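Local coordinates for ORF10 (Moritella marina, PDB 6RIW), which probably condenses acyl chains as the ketosynthase–chain length factor part of a polyunsaturated fatty acid synthase, at residues 191-195 against 196-200. Numbering follows the deposited sequence.
Sequences ALDAA and CASSC
Ser198 turns its OG away from its own carbonyl carbon and back beside its backbone N (chi1 -54°), which aims the hydroxyl at the turn formed by Ala194 and Ala195. There OG does two jobs. It accepts a nearly straight bond from Ala194 N (2.7 Å, 158° at the hydrogen). It also donates to Ala195 O, 2.7 Å from OG, lying close to the carbonyl plane. Ala195 O also accepts from Ser198 N, 3.0 Å away, so one residue grips this buried oxygen twice. One residue earlier along both partners, Ala197 N bonds to Ala194 O at 3.1 Å. A serine suits the place because its short side chain can give and accept at once; an alanine here would probably leave Ala194 N without its acceptor and Ala195 O held by Ser198 N without the hydroxyl, making the turn less firmly held. Asp193, its CG anti to the backbone N, brings OD1 to Ala195 N at 2.8 Å, the donor lying above the carboxylate plane: an Asx turn that ties the end of strand 189-193 to the bend. Leu192 lays CD1 alongside Ser198, 3.9 Å from its CB, and also packs on Tyr201 and Leu205 of helix 198-211. Small alanines let the chain reverse tightly; Ala195 has a positive phi (51°), unusual for a residue with a side chain. Cys196 follows directly, in the short 3-10 turn that leads into helix 198-211, with His331, His368 and Phe440 around its side chain. This strand-turn-helix corner resembles the nucleophilic elbow of thiolase-fold ketosynthases, where Cys196 would probably be the active-site cysteine, and the Cys-His-His grouping is consistent with the active site of a beta-ketoacyl synthase.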
ATOM      1  N   ALA A 191      -6.295  -0.572   4.105  1.00 12.81           N
ATOM      2  CA  ALA A 191      -4.942  -0.059   4.265  1.00 11.24           C
ATOM      3  C   ALA A 191      -4.717   1.059   3.257  1.00 11.45           C
ATOM      4  O   ALA A 191      -5.385   1.131   2.217  1.00 13.33           O
ATOM      5  CB  ALA A 191      -3.904  -1.166   4.067  1.00 10.91           C
ATOM      6  N   LEU A 192      -3.772   1.942   3.572  1.00 12.46           N
ATOM      7  CA  LEU A 192      -3.408   3.008   2.645  1.00 12.93           C
ATOM      8  C   LEU A 192      -1.901   3.199   2.667  1.00 13.60           C
ATOM      9  O   LEU A 192      -1.216   2.766   3.599  1.00 14.15           O
ATOM     10  CB  LEU A 192      -4.122   4.336   2.981  1.00 13.86           C
ATOM     11  CG  LEU A 192      -3.801   5.026   4.314  1.00 14.32           C
ATOM     12  CD1 LEU A 192      -2.518   5.875   4.274  1.00 14.05           C
ATOM     13  CD2 LEU A 192      -4.964   5.935   4.716  1.00 12.51           C
ATOM     14  N   ASP A 193      -1.393   3.882   1.639  1.00 12.13           N
ATOM     15  CA  ASP A 193       0.022   4.232   1.538  1.00 16.45           C
ATOM     16  C   ASP A 193       0.097   5.692   1.118  1.00 14.59           C
ATOM     17  O   ASP A 193      -0.397   6.060   0.050  1.00 13.59           O
ATOM     18  CB  ASP A 193       0.740   3.318   0.530  1.00 18.18           C
ATOM     19  CG  ASP A 193       2.257   3.584   0.382  1.00 26.76           C
ATOM     20  OD1 ASP A 193       2.878   4.315   1.203  1.00 27.12           O
ATOM     21  OD2 ASP A 193       2.852   3.000  -0.581  1.00 29.36           O
ATOM     22  N   ALA A 194       0.674   6.516   1.978  1.00 14.85           N
ATOM     23  CA  ALA A 194       1.069   7.887   1.674  1.00 15.23           C
ATOM     24  C   ALA A 194       2.539   8.088   2.044  1.00 18.37           C
ATOM     25  O   ALA A 194       2.929   9.160   2.500  1.00 16.28           O
ATOM     26  CB  ALA A 194       0.187   8.894   2.418  1.00 16.51           C
ATOM     27  N   ALA A 195       3.351   7.038   1.879  1.00 16.47           N
ATOM     28  CA  ALA A 195       4.785   7.005   2.230  1.00 16.85           C
ATOM     29  C   ALA A 195       4.932   7.486   3.672  1.00 16.49           C
ATOM     30  O   ALA A 195       4.167   7.028   4.539  1.00 15.75           O
ATOM     31  CB  ALA A 195       5.599   7.781   1.192  1.00 17.34           C
ATOM     32  N   CYS A 196       5.861   8.412   3.963  1.00 17.27           N
ATOM     33  CA  CYS A 196       6.185   8.834   5.323  1.00 19.12           C
ATOM     34  C   CYS A 196       5.005   9.473   6.050  1.00 19.73           C
ATOM     35  O   CYS A 196       5.054   9.638   7.281  1.00 19.41           O
ATOM     36  CB  CYS A 196       7.384   9.816   5.279  1.00 21.27           C
ATOM     37  SG  CYS A 196       8.540   9.568   3.851  1.00 25.56           S
ATOM     38  N   ALA A 197       3.952   9.850   5.337  1.00 16.14           N
ATOM     39  CA  ALA A 197       2.816  10.508   5.965  1.00 17.52           C
ATOM     40  C   ALA A 197       1.664   9.554   6.268  1.00 18.74           C
ATOM     41  O   ALA A 197       0.618  10.009   6.751  1.00 17.15           O
ATOM     42  CB  ALA A 197       2.312  11.649   5.065  1.00 16.32           C
ATOM     43  N   SER A 198       1.825   8.250   5.999  1.00 17.71           N
ATOM     44  CA  SER A 198       0.698   7.324   6.080  1.00 14.26           C
ATOM     45  C   SER A 198       0.062   7.277   7.466  1.00 15.59           C
ATOM     46  O   SER A 198      -1.154   7.081   7.565  1.00 14.40           O
ATOM     47  CB  SER A 198       1.119   5.909   5.678  1.00 12.75           C
ATOM     48  OG  SER A 198       1.743   5.898   4.413  1.00 13.88           O
ATOM     49  N   SER A 199       0.849   7.418   8.540  1.00 14.05           N
ATOM     50  CA  SER A 199       0.265   7.355   9.885  1.00 15.52           C
ATOM     51  C   SER A 199      -0.728   8.488  10.118  1.00 16.27           C
ATOM     52  O   SER A 199      -1.805   8.280  10.698  1.00 16.45           O
ATOM     53  CB  SER A 199       1.359   7.393  10.956  1.00 16.58           C
ATOM     54  OG  SER A 199       2.215   6.256  10.890  1.00 16.57           O
ATOM     55  N   CYS A 200      -0.383   9.695   9.693  1.00 16.67           N
ATOM     56  CA  CYS A 200      -1.301  10.806   9.913  1.00 16.71           C
ATOM     57  C   CYS A 200      -2.424  10.835   8.895  1.00 17.43           C
ATOM     58  O   CYS A 200      -3.509  11.332   9.209  1.00 15.78           O
ATOM     59  CB  CYS A 200      -0.544  12.122   9.907  1.00 20.10           C
ATOM     60  SG  CYS A 200       0.704  12.127  11.251  1.00 23.06           S
TER